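Local atomic coordinates of ESX secretion system protein EccC (Thermomonospora curvata, PDB entry 4NH0), a protein that forms part of the ESX type VII secretion system, a weak ATPase with three FtsK domains that binds EsxB and might act as the translocase in protein export. Residues N338-D343 / P417-V422; R1018-D1023 / R1032-G1037; D746-Y751 / F765-L770. All coordinates share one frame; numbering follows the deposited sequence.

Overall arrangement
The three contacts fall in series, one in each FtsK domain: contact 1 in FtsK 1, contact 3 in FtsK 2, contact 2 in FtsK 3. Their centres lie about 54 Å apart (1 to 3), 60 Å (3 to 2) and 109 Å (1 to 2), and none touches another. Strand order and pairing suggest a common reference: strands 418-424, 767-772 and 1039-1045 hold corresponding places in their sheets. Contact 1 pairs the first of these with its neighbour, contact 3 involves the start of the second and the residues before it, and contact 2 the loop before the third. Contact 1 alone approaches an annotated site: the Val342 side chain is about 8 Å from that of Glu425, the inferred active-site residue.

Contact 1. Residues N338-D343 / P417-V422; sequences NFVLVD and PTLFIV
Phe339 and Phe420 meet ring edge to ring edge, CE1 of Phe339 lying 3.5 Å from CD2 of Phe420 and each atom close to the plane of the other ring, so this is not a face-to-face stack. Different first torsions turn the rings toward each other: in Phe339 CG stands beside the backbone N (chi1 -66°), whereas in Phe420 it is anti to that atom (chi1 -165°). Further along the same face of the sheet, CD2 of Leu341 lies 3.9 Å from CG2 of Val422, the two side chains running alongside one another; that same Val422 methyl also rests over the rim of one Phe420 face. On the reverse face, CG2 of Val340 meets CD1 of Leu419 at 3.6 Å, while the Asn338 side chain borders the Pro417 ring.

Behind these pairings is a parallel ladder, with strand axes 4.8 Å apart at closest approach and 16° between their directions. Even-numbered residues supply the bonds: Asn338 N reaches Thr418 O, and Phe420 N returns to Asn338 O at 2.9 Å. The alternation continues as Val340 N bonds Phe420 O, Val422 N bonds Val340 O and Val342 N bonds Val422 O. Beyond the segment, Val342 pairs with Asp424; a hydrophobic strand ending in this aspartate, next to the inferred active-site Glu425, is consistent with 418-424 being the Walker B strand of a P-loop ATPase.

On its other edge, strand 337-343 pairs with strand 359-364, while 418-424 adjoins 452-458. Helix 317-329, which follows the predicted ATP-binding loop, covers the face bearing Phe339, Leu341 and Phe420 with Val325 and Leu328; helix 371-394 packs on Leu419 and Val342 from the other side.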
ATOM      1  N   ASN A 338      40.094  10.769   4.231  1.00 62.71           N
ATOM      2  CA  ASN A 338      39.004  10.320   3.372  1.00 64.51           C
ATOM      3  C   ASN A 338      38.507  11.438   2.463  1.00 67.23           C
ATOM      4  O   ASN A 338      38.550  12.612   2.831  1.00 70.36           O
ATOM      5  CB  ASN A 338      37.846   9.775   4.210  1.00 65.55           C
ATOM      6  CG  ASN A 338      38.137   8.404   4.787  1.00 78.74           C
ATOM      7  OD1 ASN A 338      39.090   7.739   4.383  1.00 77.56           O
ATOM      8  ND2 ASN A 338      37.310   7.971   5.730  1.00 64.31           N
ATOM      9  N   PHE A 339      38.031  11.071   1.277  1.00 71.09           N
ATOM     10  CA  PHE A 339      37.582  12.054   0.297  1.00 66.86           C
ATOM     11  C   PHE A 339      36.079  12.007   0.050  1.00 58.86           C
ATOM     12  O   PHE A 339      35.455  10.951   0.129  1.00 69.11           O
ATOM     13  CB  PHE A 339      38.304  11.853  -1.038  1.00 75.04           C
ATOM     14  CG  PHE A 339      39.779  12.116  -0.980  1.00 75.80           C
ATOM     15  CD1 PHE A 339      40.264  13.411  -0.934  1.00 69.67           C
ATOM     16  CD2 PHE A 339      40.681  11.068  -0.994  1.00 63.65           C
ATOM     17  CE1 PHE A 339      41.621  13.654  -0.887  1.00 74.37           C
ATOM     18  CE2 PHE A 339      42.039  11.306  -0.948  1.00 64.31           C
ATOM     19  CZ  PHE A 339      42.510  12.600  -0.894  1.00 75.62           C
ATOM     20  N   VAL A 340      35.510  13.170  -0.246  1.00 59.66           N
ATOM     21  CA  VAL A 340      34.159  13.260  -0.781  1.00 56.04           C
ATOM     22  C   VAL A 340      34.223  14.071  -2.067  1.00 71.31           C
ATOM     23  O   VAL A 340      34.287  15.299  -2.038  1.00 74.91           O
ATOM     24  CB  VAL A 340      33.176  13.911   0.205  1.00 63.59           C
ATOM     25  CG1 VAL A 340      31.804  14.054  -0.435  1.00 61.33           C
ATOM     26  CG2 VAL A 340      33.082  13.089   1.476  1.00 65.43           C
ATOM     27  N   LEU A 341      34.227  13.373  -3.196  1.00 60.50           N
ATOM     28  CA  LEU A 341      34.413  14.013  -4.489  1.00 56.73           C
ATOM     29  C   LEU A 341      33.075  14.341  -5.138  1.00 58.67           C
ATOM     30  O   LEU A 341      32.296  13.448  -5.467  1.00 70.84           O
ATOM     31  CB  LEU A 341      35.249  13.113  -5.398  1.00 62.50           C
ATOM     32  CG  LEU A 341      36.540  12.628  -4.737  1.00 61.42           C
ATOM     33  CD1 LEU A 341      37.302  11.675  -5.642  1.00 65.94           C
ATOM     34  CD2 LEU A 341      37.411  13.808  -4.337  1.00 63.67           C
ATOM     35  N   VAL A 342      32.814  15.632  -5.317  1.00 59.47           N
ATOM     36  CA  VAL A 342      31.526  16.090  -5.817  1.00 61.23           C
ATOM     37  C   VAL A 342      31.660  16.955  -7.067  1.00 71.98           C
ATOM     38  O   VAL A 342      32.446  17.900  -7.097  1.00 68.85           O
ATOM     39  CB  VAL A 342      30.768  16.893  -4.742  1.00 65.25           C
ATOM     40  CG1 VAL A 342      29.419  17.349  -5.266  1.00 66.67           C
ATOM     41  CG2 VAL A 342      30.601  16.063  -3.480  1.00 62.52           C
ATOM     42  N   ASP A 343      30.890  16.620  -8.097  1.00 75.97           N
ATOM     43  CA  ASP A 343      30.808  17.441  -9.298  1.00 86.27           C
ATOM     44  C   ASP A 343      29.344  17.734  -9.607  1.00 82.51           C
ATOM     45  O   ASP A 343      28.546  16.816  -9.780  1.00 84.77           O
ATOM     46  CB  ASP A 343      31.479  16.745 -10.484  1.00102.40           C
ATOM     47  CG  ASP A 343      31.800  17.703 -11.618  1.00101.25           C
ATOM     48  OD1 ASP A 343      31.202  18.797 -11.669  1.00 91.74           O
ATOM     49  OD2 ASP A 343      32.655  17.360 -12.461  1.00 98.31           O
ATOM     50  N   PRO A 417      39.743   9.934  10.436  1.00 82.36           N
ATOM     51  CA  PRO A 417      40.475  10.617   9.367  1.00 77.49           C
ATOM     52  C   PRO A 417      39.930  12.009   9.087  1.00 72.68           C
ATOM     53  O   PRO A 417      38.743  12.248   9.289  1.00 73.36           O
ATOM     54  CB  PRO A 417      40.254   9.700   8.166  1.00 75.02           C
ATOM     55  CG  PRO A 417      38.930   9.087   8.421  1.00 76.20           C
ATOM     56  CD  PRO A 417      38.862   8.879   9.907  1.00 81.45           C
ATOM     57  N   THR A 418      40.788  12.915   8.631  1.00 72.19           N
ATOM     58  CA  THR A 418      40.326  14.221   8.186  1.00 74.85           C
ATOM     59  C   THR A 418      39.537  14.045   6.899  1.00 65.49           C
ATOM     60  O   THR A 418      39.840  13.163   6.096  1.00 62.86           O
ATOM     61  CB  THR A 418      41.486  15.202   7.953  1.00 68.15           C
ATOM     62  OG1 THR A 418      42.411  14.638   7.018  1.00 83.10           O
ATOM     63  CG2 THR A 418      42.208  15.495   9.256  1.00 76.59           C
ATOM     64  N   LEU A 419      38.521  14.876   6.704  1.00 58.43           N
ATOM     65  CA  LEU A 419      37.682  14.764   5.521  1.00 51.77           C
ATOM     66  C   LEU A 419      37.966  15.884   4.532  1.00 65.17           C
ATOM     67  O   LEU A 419      37.860  17.062   4.866  1.00 65.16           O
ATOM     68  CB  LEU A 419      36.205  14.770   5.910  1.00 67.57           C
ATOM     69  CG  LEU A 419      35.239  14.474   4.765  1.00 64.19           C
ATOM     70  CD1 LEU A 419      35.540  13.110   4.174  1.00 53.45           C
ATOM     71  CD2 LEU A 419      33.798  14.548   5.239  1.00 62.00           C
ATOM     72  N   PHE A 420      38.333  15.508   3.312  1.00 65.62           N
ATOM     73  CA  PHE A 420      38.570  16.479   2.253  1.00 57.61           C
ATOM     74  C   PHE A 420      37.406  16.470   1.272  1.00 55.90           C
ATOM     75  O   PHE A 420      37.141  15.463   0.619  1.00 64.84           O
ATOM     76  CB  PHE A 420      39.879  16.181   1.523  1.00 62.30           C
ATOM     77  CG  PHE A 420      40.366  17.313   0.665  1.00 58.98           C
ATOM     78  CD1 PHE A 420      39.924  18.607   0.885  1.00 62.86           C
ATOM     79  CD2 PHE A 420      41.257  17.084  -0.369  1.00 55.76           C
ATOM     80  CE1 PHE A 420      40.367  19.649   0.095  1.00 65.46           C
ATOM     81  CE2 PHE A 420      41.702  18.122  -1.162  1.00 63.87           C
ATOM     82  CZ  PHE A 420      41.256  19.405  -0.929  1.00 66.95           C
ATOM     83  N   ILE A 421      36.710  17.597   1.176  1.00 57.50           N
ATOM     84  CA  ILE A 421      35.556  17.701   0.294  1.00 57.10           C
ATOM     85  C   ILE A 421      35.871  18.545  -0.933  1.00 63.69           C
ATOM     86  O   ILE A 421      36.191  19.726  -0.822  1.00 57.95           O
ATOM     87  CB  ILE A 421      34.347  18.304   1.023  1.00 64.45           C
ATOM     88  CG1 ILE A 421      34.041  17.505   2.290  1.00 67.47           C
ATOM     89  CG2 ILE A 421      33.137  18.334   0.106  1.00 55.26           C
ATOM     90  CD1 ILE A 421      32.885  18.055   3.090  1.00 58.24           C
ATOM     91  N   VAL A 422      35.777  17.926  -2.104  1.00 60.36           N
ATOM     92  CA  VAL A 422      36.042  18.613  -3.360  1.00 55.90           C
ATOM     93  C   VAL A 422      34.755  18.789  -4.156  1.00 67.96           C
ATOM     94  O   VAL A 422      34.264  17.845  -4.773  1.00 82.08           O
ATOM     95  CB  VAL A 422      37.068  17.849  -4.211  1.00 54.63           C
ATOM     96  CG1 VAL A 422      37.457  18.664  -5.429  1.00 48.63           C
ATOM     97  CG2 VAL A 422      38.295  17.516  -3.381  1.00 53.10           C
TER

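Contact 2. Residues R1018-D1023 / R1032-G1037; sequences RLPPPD and RSWWTG
Trp1034 meets the first segment both through its indole N-H and over a ring face. NE1 donates to the backbone O of Arg1018, which lies at the ring edge near its plane; the N-H...O angle is 159°, although the modelled length of 2.5 Å is doubtful at this resolution. CD of Pro1021 sits over the five-membered ring in a CH-pi contact, 4.1 Å from its centroid, and CG of Pro1020 adds an apolar touch, 3.7 Å from CZ2 of Trp1034. The other face of this indole receives CD1 of the next residue, Trp1035.

Trp1035 takes the Arg1018 side chain across its ring. The arginine is extended from CG to NE, which carries the guanidinium on to the CZ3 side of the six-membered ring: the two flat groups are 15° from parallel with centres 4.0 Å apart, while Arg1018 CD lies over the ring itself, 3.8 Å from its centroid, a second CH-pi contact. These layers join the two loops flanking the short helix 1026-1031, a surface excursion of FtsK 3 between helix 1001-1017 and strand 1039-1045, away from the annotated sites. Trp1035 NE1 is bonded to Asp1069 O, a bond at the ring edge that would limit turning of the indole.

At Thr1036 the side chain turns away from the first segment. Gly1037 follows with a positive phi (123°), a backbone shape that residues with side chains seldom adopt, and its C lies 4.0 Å from Arg1018 NH2. That nitrogen finds its hydrogen-bond partner one residue further, in Ala1038 O.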
ATOM      1  N   ARG A1018     -68.693 -15.633   7.289  1.00 87.75           N
ATOM      2  CA  ARG A1018     -67.784 -15.443   8.411  1.00 86.66           C
ATOM      3  C   ARG A1018     -67.585 -13.968   8.741  1.00 77.37           C
ATOM      4  O   ARG A1018     -66.890 -13.631   9.699  1.00 87.46           O
ATOM      5  CB  ARG A1018     -66.432 -16.091   8.119  1.00 80.63           C
ATOM      6  CG  ARG A1018     -66.479 -17.600   7.967  1.00 77.34           C
ATOM      7  CD  ARG A1018     -65.077 -18.181   7.885  1.00 80.78           C
ATOM      8  NE  ARG A1018     -65.092 -19.635   7.769  1.00 86.20           N
ATOM      9  CZ  ARG A1018     -64.000 -20.391   7.742  1.00 81.37           C
ATOM     10  NH1 ARG A1018     -62.802 -19.830   7.830  1.00 78.61           N
ATOM     11  NH2 ARG A1018     -64.104 -21.707   7.634  1.00 92.53           N
ATOM     12  N   LEU A1019     -68.193 -13.095   7.943  1.00 84.70           N
ATOM     13  CA  LEU A1019     -68.071 -11.655   8.146  1.00 75.54           C
ATOM     14  C   LEU A1019     -68.585 -11.245   9.522  1.00 78.04           C
ATOM     15  O   LEU A1019     -69.625 -11.723   9.970  1.00 97.86           O
ATOM     16  CB  LEU A1019     -68.820 -10.894   7.050  1.00 81.48           C
ATOM     17  CG  LEU A1019     -68.197 -10.966   5.655  1.00 82.73           C
ATOM     18  CD1 LEU A1019     -69.042 -10.207   4.644  1.00102.09           C
ATOM     19  CD2 LEU A1019     -66.775 -10.431   5.675  1.00 72.00           C
ATOM     20  N   PRO A1020     -67.843 -10.357  10.198  1.00 59.51           N
ATOM     21  CA  PRO A1020     -68.119  -9.952  11.579  1.00 79.29           C
ATOM     22  C   PRO A1020     -69.436  -9.203  11.751  1.00 90.13           C
ATOM     23  O   PRO A1020     -69.686  -8.237  11.031  1.00 92.16           O
ATOM     24  CB  PRO A1020     -66.940  -9.029  11.918  1.00 76.92           C
ATOM     25  CG  PRO A1020     -65.888  -9.350  10.913  1.00 86.02           C
ATOM     26  CD  PRO A1020     -66.628  -9.714   9.673  1.00 65.47           C
ATOM     27  N   PRO A1021     -70.275  -9.653  12.695  1.00102.71           N
ATOM     28  CA  PRO A1021     -71.429  -8.869  13.144  1.00 92.96           C
ATOM     29  C   PRO A1021     -70.984  -7.508  13.674  1.00 95.53           C
ATOM     30  O   PRO A1021     -69.890  -7.404  14.225  1.00105.66           O
ATOM     31  CB  PRO A1021     -72.028  -9.733  14.257  1.00105.94           C
ATOM     32  CG  PRO A1021     -71.633 -11.122  13.895  1.00101.31           C
ATOM     33  CD  PRO A1021     -70.269 -11.008  13.272  1.00 99.48           C
ATOM     34  N   PRO A1022     -71.822  -6.476  13.507  1.00 90.99           N
ATOM     35  CA  PRO A1022     -71.472  -5.085  13.823  1.00 91.07           C
ATOM     36  C   PRO A1022     -71.113  -4.837  15.288  1.00 96.83           C
ATOM     37  O   PRO A1022     -70.281  -3.978  15.571  1.00 98.58           O
ATOM     38  CB  PRO A1022     -72.745  -4.315  13.456  1.00 97.74           C
ATOM     39  CG  PRO A1022     -73.458  -5.191  12.487  1.00 92.05           C
ATOM     40  CD  PRO A1022     -73.175  -6.585  12.935  1.00 90.16           C
ATOM     41  N   ASP A1023     -71.729  -5.582  16.199  1.00 92.74           N
ATOM     42  CA  ASP A1023     -71.632  -5.281  17.624  1.00 99.09           C
ATOM     43  C   ASP A1023     -70.621  -6.142  18.380  1.00102.28           C
ATOM     44  O   ASP A1023     -70.705  -6.267  19.601  1.00 99.09           O
ATOM     45  CB  ASP A1023     -73.008  -5.434  18.272  1.00117.33           C
ATOM     46  CG  ASP A1023     -73.706  -6.713  17.858  1.00134.11           C
ATOM     47  OD1 ASP A1023     -73.508  -7.149  16.704  1.00119.63           O
ATOM     48  OD2 ASP A1023     -74.447  -7.286  18.683  1.00140.64           O
ATOM     49  N   ARG A1032     -61.648 -14.431  16.879  1.00 75.33           N
ATOM     50  CA  ARG A1032     -62.438 -15.056  15.819  1.00 73.05           C
ATOM     51  C   ARG A1032     -63.363 -16.124  16.389  1.00 78.39           C
ATOM     52  O   ARG A1032     -63.323 -17.284  15.979  1.00 75.46           O
ATOM     53  CB  ARG A1032     -61.523 -15.650  14.749  1.00 72.44           C
ATOM     54  CG  ARG A1032     -60.604 -14.625  14.110  1.00 74.42           C
ATOM     55  CD  ARG A1032     -59.499 -15.281  13.303  1.00 89.25           C
ATOM     56  NE  ARG A1032     -58.582 -14.288  12.754  1.00105.57           N
ATOM     57  CZ  ARG A1032     -57.593 -13.727  13.443  1.00104.00           C
ATOM     58  NH1 ARG A1032     -57.394 -14.061  14.710  1.00 91.77           N
ATOM     59  NH2 ARG A1032     -56.806 -12.830  12.866  1.00103.16           N
ATOM     60  N   SER A1033     -64.196 -15.717  17.339  1.00 84.11           N
ATOM     61  CA  SER A1033     -65.061 -16.637  18.064  1.00 73.71           C
ATOM     62  C   SER A1033     -66.365 -16.920  17.327  1.00 81.36           C
ATOM     63  O   SER A1033     -66.902 -18.024  17.402  1.00 73.71           O
ATOM     64  CB  SER A1033     -65.374 -16.077  19.453  1.00 73.50           C
ATOM     65  OG  SER A1033     -64.216 -15.519  20.050  1.00 78.89           O
ATOM     66  N   TRP A1034     -66.865 -15.919  16.608  1.00 87.64           N
ATOM     67  CA  TRP A1034     -68.197 -15.984  16.013  1.00 86.26           C
ATOM     68  C   TRP A1034     -68.314 -17.008  14.886  1.00 84.89           C
ATOM     69  O   TRP A1034     -69.416 -17.309  14.432  1.00 83.56           O
ATOM     70  CB  TRP A1034     -68.610 -14.604  15.498  1.00 86.51           C
ATOM     71  CG  TRP A1034     -67.861 -14.154  14.283  1.00 86.66           C
ATOM     72  CD1 TRP A1034     -68.241 -14.312  12.983  1.00 87.96           C
ATOM     73  CD2 TRP A1034     -66.607 -13.464  14.252  1.00 84.75           C
ATOM     74  NE1 TRP A1034     -67.301 -13.766  12.144  1.00 83.05           N
ATOM     75  CE2 TRP A1034     -66.288 -13.238  12.900  1.00 83.88           C
ATOM     76  CE3 TRP A1034     -65.721 -13.017  15.237  1.00 75.84           C
ATOM     77  CZ2 TRP A1034     -65.122 -12.588  12.507  1.00 75.80           C
ATOM     78  CZ3 TRP A1034     -64.566 -12.369  14.844  1.00 74.54           C
ATOM     79  CH2 TRP A1034     -64.276 -12.162  13.492  1.00 81.11           C
ATOM     80  N   TRP A1035     -67.184 -17.539  14.432  1.00 86.08           N
ATOM     81  CA  TRP A1035     -67.207 -18.585  13.417  1.00 86.53           C
ATOM     82  C   TRP A1035     -66.200 -19.681  13.733  1.00 86.04           C
ATOM     83  O   TRP A1035     -65.178 -19.438  14.374  1.00 80.04           O
ATOM     84  CB  TRP A1035     -66.933 -18.006  12.027  1.00 96.54           C
ATOM     85  CG  TRP A1035     -65.560 -17.431  11.856  1.00 91.54           C
ATOM     86  CD1 TRP A1035     -65.191 -16.132  12.033  1.00 79.56           C
ATOM     87  CD2 TRP A1035     -64.374 -18.134  11.464  1.00 88.39           C
ATOM     88  NE1 TRP A1035     -63.849 -15.980  11.781  1.00 76.77           N
ATOM     89  CE2 TRP A1035     -63.325 -17.196  11.429  1.00 81.75           C
ATOM     90  CE3 TRP A1035     -64.098 -19.466  11.142  1.00 87.33           C
ATOM     91  CZ2 TRP A1035     -62.022 -17.545  11.086  1.00 82.35           C
ATOM     92  CZ3 TRP A1035     -62.803 -19.811  10.802  1.00 82.89           C
ATOM     93  CH2 TRP A1035     -61.782 -18.855  10.776  1.00 83.68           C
ATOM     94  N   THR A1036     -66.502 -20.892  13.279  1.00 88.69           N
ATOM     95  CA  THR A1036     -65.606 -22.025  13.455  1.00 85.37           C
ATOM     96  C   THR A1036     -65.341 -22.696  12.115  1.00 88.36           C
ATOM     97  O   THR A1036     -66.029 -22.431  11.131  1.00 88.34           O
ATOM     98  CB  THR A1036     -66.179 -23.059  14.438  1.00 82.59           C
ATOM     99  OG1 THR A1036     -67.471 -23.482  13.987  1.00100.91           O
ATOM    100  CG2 THR A1036     -66.304 -22.460  15.829  1.00 77.64           C
ATOM    101  N   GLY A1037     -64.341 -23.569  12.085  1.00 90.28           N
ATOM    102  CA  GLY A1037     -63.968 -24.246  10.859  1.00 85.91           C
ATOM    103  C   GLY A1037     -62.516 -23.996  10.510  1.00 80.60           C
ATOM    104  O   GLY A1037     -61.766 -23.429  11.303  1.00 79.77           O
TER

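Contact 3. Residues D746-Y751 / F765-L770; sequences DSMATY and FGDVFL
The Tyr751 hydroxyl donates to the backbone O of Phe765, with OH and O 2.8 Å apart. That oxygen lies at the edge of the phenol, near the ring plane, and the C=O...OH angle of 154° puts the donor a little off the carbonyl direction. With CG anti to the backbone N (chi1 179°), the ring projects from the first turn of helix 748-756 to the residues leading into strand 767-772. Its hydroxyl also takes a hydrogen bond from Asp763 N, so one oxygen ties two points of the incoming chain.

Met748, one turn earlier, leaves the helix in the same way but bends at chi2 (56°), which brings its terminal methyl, CE, 3.6 Å from Gly766 O and 3.8 Å from Asp767 OD1. These are packing contacts; the polar partners lie beyond. Gly766 O is bonded by Arg736 NH2, and Asp767 OD2 forms a salt bridge with Arg752 NH1 and a hydrogen bond with His802 NE2.

A phenylalanine in place of Tyr751 would lack the hydroxyl and would probably leave Phe765 O and Asp763 N without their shared partner. Chemically, then, this buried helix-to-strand junction in FtsK 2 is joined by one directed hydrogen bond between the segments, with other polar partners supplied from outside them and the methionine methyl packed against a carboxylate that is likely to stay charged beside Arg752.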
ATOM      1  N   ASP A 746     -10.392 -11.088  27.032  1.00 61.37           N
ATOM      2  CA  ASP A 746     -10.440  -9.655  27.303  1.00 70.70           C
ATOM      3  C   ASP A 746     -10.011  -8.818  26.102  1.00 64.05           C
ATOM      4  O   ASP A 746     -10.499  -7.706  25.906  1.00 69.54           O
ATOM      5  CB  ASP A 746      -9.560  -9.312  28.508  1.00 82.03           C
ATOM      6  CG  ASP A 746      -8.091  -9.578  28.250  1.00 81.06           C
ATOM      7  OD1 ASP A 746      -7.777 -10.575  27.568  1.00 71.67           O
ATOM      8  OD2 ASP A 746      -7.248  -8.790  28.728  1.00 84.40           O
ATOM      9  N   SER A 747      -9.098  -9.354  25.300  1.00 64.50           N
ATOM     10  CA  SER A 747      -8.592  -8.633  24.140  1.00 65.98           C
ATOM     11  C   SER A 747      -8.266  -9.582  22.996  1.00 63.25           C
ATOM     12  O   SER A 747      -8.278 -10.798  23.166  1.00 65.75           O
ATOM     13  CB  SER A 747      -7.349  -7.825  24.513  1.00 82.88           C
ATOM     14  OG  SER A 747      -6.297  -8.676  24.932  1.00 72.46           O
ATOM     15  N   MET A 748      -7.975  -9.017  21.830  1.00 58.26           N
ATOM     16  CA  MET A 748      -7.590  -9.817  20.677  1.00 57.17           C
ATOM     17  C   MET A 748      -6.211 -10.426  20.899  1.00 60.17           C
ATOM     18  O   MET A 748      -5.891 -11.480  20.353  1.00 66.68           O
ATOM     19  CB  MET A 748      -7.605  -8.972  19.404  1.00 52.16           C
ATOM     20  CG  MET A 748      -7.277  -9.749  18.145  1.00 53.85           C
ATOM     21  SD  MET A 748      -8.375 -11.156  17.924  1.00 64.83           S
ATOM     22  CE  MET A 748      -7.637 -11.948  16.501  1.00 43.37           C
ATOM     23  N   ALA A 749      -5.401  -9.755  21.710  1.00 56.67           N
ATOM     24  CA  ALA A 749      -4.072 -10.250  22.049  1.00 46.30           C
ATOM     25  C   ALA A 749      -4.163 -11.577  22.791  1.00 57.49           C
ATOM     26  O   ALA A 749      -3.332 -12.462  22.601  1.00 73.77           O
ATOM     27  CB  ALA A 749      -3.324  -9.226  22.883  1.00 67.14           C
ATOM     28  N   THR A 750      -5.180 -11.705  23.636  1.00 59.96           N
ATOM     29  CA  THR A 750      -5.411 -12.934  24.384  1.00 56.07           C
ATOM     30  C   THR A 750      -5.853 -14.056  23.452  1.00 60.98           C
ATOM     31  O   THR A 750      -5.378 -15.185  23.559  1.00 65.11           O
ATOM     32  CB  THR A 750      -6.467 -12.731  25.485  1.00 50.80           C
ATOM     33  OG1 THR A 750      -5.953 -11.841  26.482  1.00 57.44           O
ATOM     34  CG2 THR A 750      -6.823 -14.052  26.141  1.00 47.33           C
ATOM     35  N   TYR A 751      -6.760 -13.736  22.534  1.00 55.80           N
ATOM     36  CA  TYR A 751      -7.253 -14.709  21.565  1.00 48.27           C
ATOM     37  C   TYR A 751      -6.115 -15.254  20.714  1.00 54.57           C
ATOM     38  O   TYR A 751      -6.049 -16.452  20.449  1.00 65.42           O
ATOM     39  CB  TYR A 751      -8.323 -14.084  20.671  1.00 46.79           C
ATOM     40  CG  TYR A 751      -8.875 -15.022  19.619  1.00 51.27           C
ATOM     41  CD1 TYR A 751      -8.324 -15.071  18.345  1.00 49.19           C
ATOM     42  CD2 TYR A 751      -9.951 -15.851  19.896  1.00 55.13           C
ATOM     43  CE1 TYR A 751      -8.824 -15.922  17.385  1.00 51.58           C
ATOM     44  CE2 TYR A 751     -10.459 -16.705  18.939  1.00 54.44           C
ATOM     45  CZ  TYR A 751      -9.890 -16.736  17.686  1.00 53.05           C
ATOM     46  OH  TYR A 751     -10.392 -17.584  16.728  1.00 60.11           O
ATOM     47  N   PHE A 765     -11.086 -18.579  12.717  1.00 49.67           N
ATOM     48  CA  PHE A 765     -10.370 -17.472  12.098  1.00 49.12           C
ATOM     49  C   PHE A 765      -9.257 -16.963  13.001  1.00 52.47           C
ATOM     50  O   PHE A 765      -9.241 -17.240  14.199  1.00 45.87           O
ATOM     51  CB  PHE A 765     -11.326 -16.320  11.776  1.00 46.55           C
ATOM     52  CG  PHE A 765     -12.313 -16.627  10.689  1.00 44.03           C
ATOM     53  CD1 PHE A 765     -11.983 -16.426   9.363  1.00 44.67           C
ATOM     54  CD2 PHE A 765     -13.576 -17.097  10.997  1.00 50.51           C
ATOM     55  CE1 PHE A 765     -12.889 -16.701   8.363  1.00 42.63           C
ATOM     56  CE2 PHE A 765     -14.487 -17.371  10.000  1.00 49.58           C
ATOM     57  CZ  PHE A 765     -14.142 -17.174   8.682  1.00 36.13           C
ATOM     58  N   GLY A 766      -8.331 -16.213  12.417  1.00 51.11           N
ATOM     59  CA  GLY A 766      -7.307 -15.523  13.178  1.00 52.43           C
ATOM     60  C   GLY A 766      -7.504 -14.029  13.031  1.00 54.43           C
ATOM     61  O   GLY A 766      -8.562 -13.502  13.372  1.00 52.79           O
ATOM     62  N   ASP A 767      -6.488 -13.341  12.520  1.00 54.68           N
ATOM     63  CA  ASP A 767      -6.623 -11.934  12.167  1.00 48.37           C
ATOM     64  C   ASP A 767      -7.077 -11.812  10.722  1.00 49.96           C
ATOM     65  O   ASP A 767      -6.351 -12.182   9.802  1.00 59.20           O
ATOM     66  CB  ASP A 767      -5.308 -11.186  12.375  1.00 53.05           C
ATOM     67  CG  ASP A 767      -5.041 -10.871  13.829  1.00 56.15           C
ATOM     68  OD1 ASP A 767      -4.456 -11.723  14.526  1.00 51.21           O
ATOM     69  OD2 ASP A 767      -5.413  -9.768  14.277  1.00 40.39           O
ATOM     70  N   VAL A 768      -8.285 -11.296  10.526  1.00 46.90           N
ATOM     71  CA  VAL A 768      -8.864 -11.205   9.192  1.00 44.35           C
ATOM     72  C   VAL A 768      -8.611  -9.840   8.568  1.00 53.24           C
ATOM     73  O   VAL A 768      -8.796  -8.809   9.212  1.00 52.62           O
ATOM     74  CB  VAL A 768     -10.373 -11.482   9.227  1.00 38.14           C
ATOM     75  CG1 VAL A 768     -10.938 -11.519   7.822  1.00 45.12           C
ATOM     76  CG2 VAL A 768     -10.639 -12.793   9.932  1.00 40.65           C
ATOM     77  N   PHE A 769      -8.179  -9.842   7.312  1.00 56.10           N
ATOM     78  CA  PHE A 769      -7.891  -8.608   6.593  1.00 40.54           C
ATOM     79  C   PHE A 769      -8.808  -8.445   5.387  1.00 39.61           C
ATOM     80  O   PHE A 769      -8.798  -9.270   4.474  1.00 66.43           O
ATOM     81  CB  PHE A 769      -6.430  -8.578   6.147  1.00 43.68           C
ATOM     82  CG  PHE A 769      -5.449  -8.529   7.282  1.00 44.08           C
ATOM     83  CD1 PHE A 769      -5.025  -9.691   7.900  1.00 51.82           C
ATOM     84  CD2 PHE A 769      -4.946  -7.321   7.726  1.00 37.22           C
ATOM     85  CE1 PHE A 769      -4.124  -9.646   8.945  1.00 50.26           C
ATOM     86  CE2 PHE A 769      -4.044  -7.271   8.770  1.00 42.07           C
ATOM     87  CZ  PHE A 769      -3.633  -8.436   9.379  1.00 49.02           C
ATOM     88  N   LEU A 770      -9.603  -7.382   5.395  1.00 38.16           N
ATOM     89  CA  LEU A 770     -10.472  -7.064   4.268  1.00 41.47           C
ATOM     90  C   LEU A 770      -9.803  -6.036   3.365  1.00 54.44           C
ATOM     91  O   LEU A 770      -9.618  -4.883   3.753  1.00 59.10           O
ATOM     92  CB  LEU A 770     -11.823  -6.545   4.757  1.00 30.38           C
ATOM     93  CG  LEU A 770     -12.812  -6.108   3.678  1.00 41.79           C
ATOM     94  CD1 LEU A 770     -13.203  -7.283   2.804  1.00 39.23           C
ATOM     95  CD2 LEU A 770     -14.041  -5.474   4.305  1.00 55.69           C
TER